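Local coordinates for protein 2-dehydropantoate 2-reductase, putative (Enterococcus faecalis, PDB 2EW2) that probably catalyses the NADPH-dependent reduction of 2-dehydropantoate (ketopantoate) to (R)-pantoate on the route to pantothenate, at residues 112-117 against 286-291; 126-131 against 183-188. One frame throughout, in Å; residues are numbered along the deposited sequence.

Contact 1 (112-117 against 286-291)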
ATOM      1  N   GLY B 112       9.314 -18.136  -7.470  1.00 23.47           N
ATOM      2  CA  GLY B 112       9.135 -17.760  -8.880  1.00 23.25           C
ATOM      3  C   GLY B 112      10.325 -17.830  -9.831  1.00 22.42           C
ATOM      4  O   GLY B 112      10.247 -17.344 -10.946  1.00 21.61           O
ATOM      5  N   HIS B 113      11.422 -18.439  -9.395  1.00 22.23           N
ATOM      6  CA  HIS B 113      12.641 -18.500 -10.211  1.00 22.66           C
ATOM      7  C   HIS B 113      12.489 -19.326 -11.469  1.00 22.79           C
ATOM      8  O   HIS B 113      13.187 -19.079 -12.463  1.00 22.41           O
ATOM      9  CB  HIS B 113      13.821 -18.994  -9.376  1.00 22.35           C
ATOM     10  CG  HIS B 113      13.993 -18.230  -8.106  1.00 22.13           C
ATOM     11  ND1 HIS B 113      14.174 -16.866  -8.085  1.00 21.10           N
ATOM     12  CD2 HIS B 113      14.007 -18.636  -6.814  1.00 21.68           C
ATOM     13  CE1 HIS B 113      14.299 -16.463  -6.834  1.00 23.19           C
ATOM     14  NE2 HIS B 113      14.201 -17.518  -6.043  1.00 22.28           N
ATOM     15  N   GLU B 114      11.559 -20.281 -11.439  1.00 23.51           N
ATOM     16  CA  GLU B 114      11.190 -21.046 -12.636  1.00 24.42           C
ATOM     17  C   GLU B 114      10.810 -20.147 -13.819  1.00 24.60           C
ATOM     18  O   GLU B 114      10.991 -20.530 -14.971  1.00 24.36           O
ATOM     19  CB  GLU B 114      10.052 -22.050 -12.331  1.00 25.35           C
ATOM     20  CG  GLU B 114       8.727 -21.435 -11.817  1.00 27.25           C
ATOM     21  CD  GLU B 114       8.718 -21.125 -10.314  1.00 31.49           C
ATOM     22  OE1 GLU B 114       9.750 -21.339  -9.632  1.00 33.85           O
ATOM     23  OE2 GLU B 114       7.672 -20.654  -9.800  1.00 32.97           O
ATOM     24  N   ASP B 115      10.300 -18.947 -13.540  1.00 24.51           N
ATOM     25  CA  ASP B 115       9.875 -18.051 -14.610  1.00 24.48           C
ATOM     26  C   ASP B 115      11.072 -17.464 -15.350  1.00 23.83           C
ATOM     27  O   ASP B 115      10.994 -17.194 -16.530  1.00 24.23           O
ATOM     28  CB  ASP B 115       8.966 -16.946 -14.071  1.00 25.11           C
ATOM     29  CG  ASP B 115       7.690 -17.501 -13.421  1.00 27.18           C
ATOM     30  OD1 ASP B 115       7.254 -18.618 -13.800  1.00 31.40           O
ATOM     31  OD2 ASP B 115       7.123 -16.830 -12.531  1.00 28.34           O
ATOM     32  N   VAL B 116      12.187 -17.279 -14.656  1.00 23.30           N
ATOM     33  CA  VAL B 116      13.423 -16.876 -15.324  1.00 22.97           C
ATOM     34  C   VAL B 116      14.026 -18.089 -16.041  1.00 22.71           C
ATOM     35  O   VAL B 116      14.409 -18.008 -17.215  1.00 22.05           O
ATOM     36  CB  VAL B 116      14.454 -16.280 -14.318  1.00 23.20           C
ATOM     37  CG1 VAL B 116      15.861 -16.314 -14.892  1.00 23.72           C
ATOM     38  CG2 VAL B 116      14.084 -14.848 -13.936  1.00 23.02           C
ATOM     39  N   LEU B 117      14.106 -19.212 -15.322  1.00 22.90           N
ATOM     40  CA  LEU B 117      14.774 -20.419 -15.813  1.00 23.60           C
ATOM     41  C   LEU B 117      14.132 -20.929 -17.097  1.00 24.51           C
ATOM     42  O   LEU B 117      14.843 -21.348 -18.014  1.00 24.31           O
ATOM     43  CB  LEU B 117      14.828 -21.520 -14.723  1.00 22.73           C
ATOM     44  CG  LEU B 117      15.668 -21.200 -13.474  1.00 22.27           C
ATOM     45  CD1 LEU B 117      15.522 -22.253 -12.370  1.00 20.04           C
ATOM     46  CD2 LEU B 117      17.142 -21.007 -13.845  1.00 21.78           C
ATOM     47  N   TRP B 286       2.975 -10.739  -7.860  1.00 18.35           N
ATOM     48  CA  TRP B 286       2.455  -9.699  -8.744  1.00 19.42           C
ATOM     49  C   TRP B 286       2.773 -10.042 -10.218  1.00 19.60           C
ATOM     50  O   TRP B 286       1.871 -10.029 -11.072  1.00 19.72           O
ATOM     51  CB  TRP B 286       3.030  -8.334  -8.312  1.00 18.88           C
ATOM     52  CG  TRP B 286       2.596  -7.130  -9.117  1.00 19.56           C
ATOM     53  CD1 TRP B 286       1.494  -7.017  -9.931  1.00 20.38           C
ATOM     54  CD2 TRP B 286       3.249  -5.847  -9.146  1.00 18.98           C
ATOM     55  NE1 TRP B 286       1.442  -5.744 -10.476  1.00 19.60           N
ATOM     56  CE2 TRP B 286       2.509  -5.015 -10.014  1.00 19.47           C
ATOM     57  CE3 TRP B 286       4.402  -5.327  -8.530  1.00 19.37           C
ATOM     58  CZ2 TRP B 286       2.883  -3.689 -10.280  1.00 19.48           C
ATOM     59  CZ3 TRP B 286       4.769  -4.010  -8.790  1.00 17.83           C
ATOM     60  CH2 TRP B 286       4.018  -3.209  -9.665  1.00 19.43           C
ATOM     61  N   ARG B 287       4.027 -10.373 -10.511  1.00 19.84           N
ATOM     62  CA  ARG B 287       4.403 -10.802 -11.884  1.00 21.70           C
ATOM     63  C   ARG B 287       3.548 -11.991 -12.363  1.00 20.61           C
ATOM     64  O   ARG B 287       2.971 -11.959 -13.456  1.00 20.64           O
ATOM     65  CB  ARG B 287       5.902 -11.127 -11.967  1.00 21.46           C
ATOM     66  CG  ARG B 287       6.409 -11.415 -13.380  1.00 24.82           C
ATOM     67  CD  ARG B 287       7.844 -11.962 -13.390  1.00 25.35           C
ATOM     68  NE  ARG B 287       7.944 -13.251 -12.694  1.00 31.36           N
ATOM     69  CZ  ARG B 287       8.577 -13.437 -11.537  1.00 32.58           C
ATOM     70  NH1 ARG B 287       8.604 -14.647 -10.983  1.00 33.19           N
ATOM     71  NH2 ARG B 287       9.189 -12.418 -10.936  1.00 32.91           N
ATOM     72  N   LYS B 288       3.434 -13.023 -11.537  1.00 20.52           N
ATOM     73  CA  LYS B 288       2.621 -14.197 -11.904  1.00 20.27           C
ATOM     74  C   LYS B 288       1.152 -13.853 -12.081  1.00 20.69           C
ATOM     75  O   LYS B 288       0.529 -14.289 -13.044  1.00 19.75           O
ATOM     76  CB  LYS B 288       2.752 -15.302 -10.859  1.00 19.98           C
ATOM     77  CG  LYS B 288       4.119 -15.987 -10.828  1.00 19.60           C
ATOM     78  CD  LYS B 288       4.185 -16.983  -9.649  1.00 20.08           C
ATOM     79  CE  LYS B 288       5.515 -17.772  -9.672  1.00 20.97           C
ATOM     80  NZ  LYS B 288       5.613 -18.756 -10.824  1.00 19.31           N
ATOM     81  N   GLY B 289       0.591 -13.081 -11.140  1.00 20.76           N
ATOM     82  CA  GLY B 289      -0.790 -12.629 -11.245  1.00 21.05           C
ATOM     83  C   GLY B 289      -1.102 -11.918 -12.558  1.00 21.99           C
ATOM     84  O   GLY B 289      -2.164 -12.106 -13.133  1.00 22.38           O
ATOM     85  N   GLN B 290      -0.181 -11.090 -13.027  1.00 22.63           N
ATOM     86  CA  GLN B 290      -0.368 -10.376 -14.276  1.00 24.15           C
ATOM     87  C   GLN B 290      -0.470 -11.363 -15.432  1.00 24.49           C
ATOM     88  O   GLN B 290      -1.277 -11.187 -16.332  1.00 24.58           O
ATOM     89  CB  GLN B 290       0.794  -9.404 -14.521  1.00 24.23           C
ATOM     90  CG  GLN B 290       0.776  -8.174 -13.593  1.00 28.20           C
ATOM     91  CD  GLN B 290      -0.529  -7.399 -13.711  1.00 32.32           C
ATOM     92  OE1 GLN B 290      -0.813  -6.812 -14.753  1.00 36.57           O
ATOM     93  NE2 GLN B 290      -1.329  -7.402 -12.651  1.00 33.34           N
ATOM     94  N   LYS B 291       0.342 -12.409 -15.407  1.00 24.99           N
ATOM     95  CA  LYS B 291       0.311 -13.342 -16.525  1.00 25.69           C
ATOM     96  C   LYS B 291      -0.849 -14.327 -16.431  1.00 24.73           C
ATOM     97  O   LYS B 291      -1.306 -14.845 -17.449  1.00 25.30           O
ATOM     98  CB  LYS B 291       1.675 -13.993 -16.759  1.00 26.83           C
ATOM     99  CG  LYS B 291       2.124 -14.989 -15.762  1.00 30.80           C
ATOM    100  CD  LYS B 291       3.180 -15.924 -16.406  1.00 35.29           C
ATOM    101  CE  LYS B 291       3.789 -16.860 -15.351  1.00 38.67           C
ATOM    102  NZ  LYS B 291       4.840 -17.774 -15.883  1.00 41.11           N
TER
HETATM  103  O   HOH W   1       5.979 -14.841 -13.650  1.00 53.85           O
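A salt-bridge network joins Glu114 and Asp115, on the short helix 114-117, to Arg287, Lys288 and Lys291 of helix 282-292. Asp115 OD2 accepts two charged bonds, from Lys288 NZ on its syn side at 3.0 Å and from Arg287 NH1 on its anti side at 3.1 Å, both somewhat out of the carboxylate plane. The arginine bond is nearly straight (173°) and lies in the guanidinium plane, although the carboxylate is turned 78° from that plane. A bend at chi3 (63°) swings the guanidinium round to present this edge. One water adds a second link, donating to Asp115 OD2 and accepting from Arg287 NE at 2.7 Å. The network joins the Rossmann-type domain, the probable NADP-binding part, which carries 112-117, to the helical C-terminal domain, the two-domain layout of ketopantoate reductases. Lys288 NZ also bonds Glu114 OE2 at 3.0 Å, and a third carboxylate, Glu236, pairs with the same ammonium, which should favour its charged form. Lys288 CE packs on Gly112 CA at 3.7 Å, where the absence of a side chain leaves room for Lys288 and Arg287. From the exposed flank, the extended Lys291 chain brings NZ to Asp115 OD1 at 3.3 Å, a weak bond.

Contact 2 (126-131 against 183-188)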
ATOM      1  N   ILE B 126      12.402 -28.454 -15.300  1.00 18.65           N
ATOM      2  CA  ILE B 126      12.778 -27.686 -14.127  1.00 18.21           C
ATOM      3  C   ILE B 126      12.400 -28.407 -12.836  1.00 17.73           C
ATOM      4  O   ILE B 126      11.232 -28.791 -12.636  1.00 17.43           O
ATOM      5  CB  ILE B 126      12.170 -26.257 -14.167  1.00 18.82           C
ATOM      6  CG1 ILE B 126      12.645 -25.524 -15.437  1.00 17.52           C
ATOM      7  CG2 ILE B 126      12.574 -25.462 -12.895  1.00 18.36           C
ATOM      8  CD1 ILE B 126      11.885 -24.240 -15.682  1.00 19.09           C
ATOM      9  N   LEU B 127      13.396 -28.571 -11.971  1.00 16.97           N
ATOM     10  CA  LEU B 127      13.212 -29.154 -10.632  1.00 17.45           C
ATOM     11  C   LEU B 127      13.463 -28.078  -9.592  1.00 17.65           C
ATOM     12  O   LEU B 127      14.265 -27.157  -9.816  1.00 18.28           O
ATOM     13  CB  LEU B 127      14.217 -30.294 -10.389  1.00 17.27           C
ATOM     14  CG  LEU B 127      14.518 -31.289 -11.523  1.00 17.23           C
ATOM     15  CD1 LEU B 127      15.621 -32.293 -11.141  1.00 16.28           C
ATOM     16  CD2 LEU B 127      13.266 -32.001 -11.939  1.00 16.62           C
ATOM     17  N   VAL B 128      12.817 -28.198  -8.441  1.00 17.26           N
ATOM     18  CA  VAL B 128      13.074 -27.244  -7.362  1.00 18.23           C
ATOM     19  C   VAL B 128      13.516 -28.022  -6.133  1.00 18.77           C
ATOM     20  O   VAL B 128      13.042 -29.125  -5.895  1.00 18.39           O
ATOM     21  CB  VAL B 128      11.825 -26.341  -7.107  1.00 18.29           C
ATOM     22  CG1 VAL B 128      10.582 -27.170  -6.780  1.00 18.52           C
ATOM     23  CG2 VAL B 128      12.098 -25.307  -6.049  1.00 20.60           C
ATOM     24  N   GLY B 129      14.439 -27.472  -5.364  1.00 19.00           N
ATOM     25  CA  GLY B 129      14.794 -28.157  -4.135  1.00 19.89           C
ATOM     26  C   GLY B 129      15.179 -27.247  -2.998  1.00 20.23           C
ATOM     27  O   GLY B 129      15.312 -26.034  -3.170  1.00 20.10           O
ATOM     28  N   ILE B 130      15.357 -27.854  -1.837  1.00 21.18           N
ATOM     29  CA  ILE B 130      15.765 -27.142  -0.645  1.00 22.64           C
ATOM     30  C   ILE B 130      16.975 -27.900  -0.128  1.00 22.79           C
ATOM     31  O   ILE B 130      16.932 -29.129   0.008  1.00 22.25           O
ATOM     32  CB  ILE B 130      14.628 -27.109   0.413  1.00 22.92           C
ATOM     33  CG1 ILE B 130      13.401 -26.385  -0.138  1.00 23.89           C
ATOM     34  CG2 ILE B 130      15.092 -26.427   1.714  1.00 23.85           C
ATOM     35  CD1 ILE B 130      12.141 -26.658   0.659  1.00 26.70           C
ATOM     36  N   THR B 131      18.057 -27.177   0.124  1.00 23.09           N
ATOM     37  CA  THR B 131      19.238 -27.791   0.716  1.00 24.51           C
ATOM     38  C   THR B 131      19.353 -27.426   2.195  1.00 25.55           C
ATOM     39  O   THR B 131      19.270 -26.253   2.563  1.00 25.80           O
ATOM     40  CB  THR B 131      20.537 -27.465  -0.062  1.00 24.46           C
ATOM     41  OG1 THR B 131      21.641 -28.047   0.620  1.00 24.30           O
ATOM     42  CG2 THR B 131      20.781 -25.961  -0.202  1.00 23.94           C
ATOM     43  N   ASN B 183       6.218 -31.954  -1.232  0.70 23.37           N
ATOM     44  CA  ASN B 183       5.847 -30.772  -0.456  0.70 23.53           C
ATOM     45  C   ASN B 183       6.781 -29.592  -0.694  0.70 22.71           C
ATOM     46  O   ASN B 183       6.584 -28.535  -0.106  0.70 22.64           O
ATOM     47  CB  ASN B 183       5.729 -31.070   1.058  0.70 24.11           C
ATOM     48  CG  ASN B 183       4.920 -29.989   1.815  0.70 26.47           C
ATOM     49  OD1 ASN B 183       3.805 -29.637   1.415  0.70 27.69           O
ATOM     50  ND2 ASN B 183       5.488 -29.465   2.901  0.70 27.74           N
ATOM     51  N   VAL B 184       7.787 -29.766  -1.558  1.00 22.08           N
ATOM     52  CA  VAL B 184       8.804 -28.724  -1.779  1.00 20.70           C
ATOM     53  C   VAL B 184       8.192 -27.407  -2.294  1.00 20.77           C
ATOM     54  O   VAL B 184       8.423 -26.335  -1.728  1.00 21.40           O
ATOM     55  CB  VAL B 184       9.927 -29.198  -2.728  1.00 20.82           C
ATOM     56  CG1 VAL B 184      10.935 -28.060  -2.974  1.00 19.30           C
ATOM     57  CG2 VAL B 184      10.626 -30.394  -2.141  1.00 18.85           C
ATOM     58  N   ARG B 185       7.417 -27.498  -3.365  1.00 20.27           N
ATOM     59  CA  ARG B 185       6.766 -26.329  -3.966  1.00 20.39           C
ATOM     60  C   ARG B 185       5.816 -25.677  -2.966  1.00 20.46           C
ATOM     61  O   ARG B 185       5.833 -24.472  -2.821  1.00 20.50           O
ATOM     62  CB  ARG B 185       6.053 -26.721  -5.268  1.00 19.69           C
ATOM     63  CG  ARG B 185       7.057 -27.156  -6.361  1.00 20.78           C
ATOM     64  CD  ARG B 185       6.395 -27.676  -7.632  1.00 21.20           C
ATOM     65  NE  ARG B 185       5.496 -26.674  -8.184  1.00 23.45           N
ATOM     66  CZ  ARG B 185       4.237 -26.915  -8.536  1.00 25.66           C
ATOM     67  NH1 ARG B 185       3.761 -28.153  -8.476  1.00 24.45           N
ATOM     68  NH2 ARG B 185       3.474 -25.925  -8.999  1.00 24.98           N
ATOM     69  N   TYR B 186       5.038 -26.497  -2.253  1.00 20.95           N
ATOM     70  CA  TYR B 186       4.131 -26.016  -1.207  1.00 21.43           C
ATOM     71  C   TYR B 186       4.873 -25.258  -0.102  1.00 21.32           C
ATOM     72  O   TYR B 186       4.465 -24.156   0.288  1.00 21.07           O
ATOM     73  CB  TYR B 186       3.285 -27.172  -0.615  1.00 21.87           C
ATOM     74  CG  TYR B 186       2.236 -26.671   0.359  1.00 23.53           C
ATOM     75  CD1 TYR B 186       0.942 -26.405  -0.064  1.00 22.87           C
ATOM     76  CD2 TYR B 186       2.563 -26.406   1.697  1.00 23.88           C
ATOM     77  CE1 TYR B 186      -0.020 -25.910   0.826  1.00 24.68           C
ATOM     78  CE2 TYR B 186       1.612 -25.907   2.591  1.00 24.42           C
ATOM     79  CZ  TYR B 186       0.326 -25.652   2.155  1.00 23.89           C
ATOM     80  OH  TYR B 186      -0.623 -25.148   3.053  1.00 24.33           O
ATOM     81  N   SER B 187       5.977 -25.825   0.395  1.00 21.44           N
ATOM     82  CA  SER B 187       6.709 -25.184   1.479  1.00 21.56           C
ATOM     83  C   SER B 187       7.310 -23.849   1.048  1.00 21.11           C
ATOM     84  O   SER B 187       7.326 -22.888   1.826  1.00 20.93           O
ATOM     85  CB  SER B 187       7.787 -26.112   2.047  1.00 21.91           C
ATOM     86  OG  SER B 187       8.915 -26.085   1.206  1.00 25.72           O
ATOM     87  N   ILE B 188       7.796 -23.789  -0.189  1.00 20.17           N
ATOM     88  CA  ILE B 188       8.308 -22.545  -0.751  1.00 20.08           C
ATOM     89  C   ILE B 188       7.227 -21.447  -0.855  1.00 19.94           C
ATOM     90  O   ILE B 188       7.479 -20.269  -0.526  1.00 20.35           O
ATOM     91  CB  ILE B 188       8.994 -22.812  -2.112  1.00 19.94           C
ATOM     92  CG1 ILE B 188      10.309 -23.570  -1.886  1.00 19.88           C
ATOM     93  CG2 ILE B 188       9.170 -21.510  -2.945  1.00 18.79           C
ATOM     94  CD1 ILE B 188      10.851 -24.226  -3.136  1.00 19.06           C
TER
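Val128 and Ile130, two residues apart on strand 126-131, turn their side chains onto the first turn of helix 184-195, which crosses the strand at 65° with the axes 8.6 Å apart. Packing is tightest around Val128. Val128 CG2 presses on Ile188 CD1 at 3.3 Å, closer than usual van der Waals contact, while Val128 CG1, lodged between its own backbone N and carbonyl carbon (chi1 57°), touches Arg185 CG at 3.5 Å. Val128 CG1 also meets Val184 CG1 at 3.9 Å. Val184 CG1 rests near Gly129 CA as well, in the gap between the two strand side chains. The Ile130 end is looser: Ile130 CD1 stands 4.1 Å from Val184 CG1 and farther from Ile188 CG1, and its close neighbour is polar, Ser187 OG at 3.3 Å. Ser187 OG is turned back to its own helix, donating to Val184 O at 3.0 Å on the same face of the carbonyl that Ile188 N uses, so the methyl meets an oxygen already engaged. The apolar stem of Arg185 lies against Val128, while its NH2 bonds Glu236 O. The strand runs between 103-106 and antiparallel 151-155 in the large sheet; Val184 also touches Glu152 and Glu154, and Glu154 OE1 accepts from Arg185 N, fastening the start of the helix to the neighbouring strand.

From the N terminus, the chain builds the Rossmann-type part of the sheet up to strand 103-106 and then reaches segment 112-117, the first side of contact 1. Strand 126-131 follows directly and begins contact 2, which closes after 51 intervening residues, including strand 151-155 and helix 161-173, when the chain reaches helix 184-195, which belongs with the helical C-terminal part. Contact 1 closes much later, at helix 282-292, so contact 2 is nested inside its loop. Their centres lie 16 Å apart, and they touch where Ile126 CD1 packs against Glu114 and Leu117. Both tie the nucleotide-binding domain to the helical one, contact 1 through charge and contact 2 through mainly apolar packing.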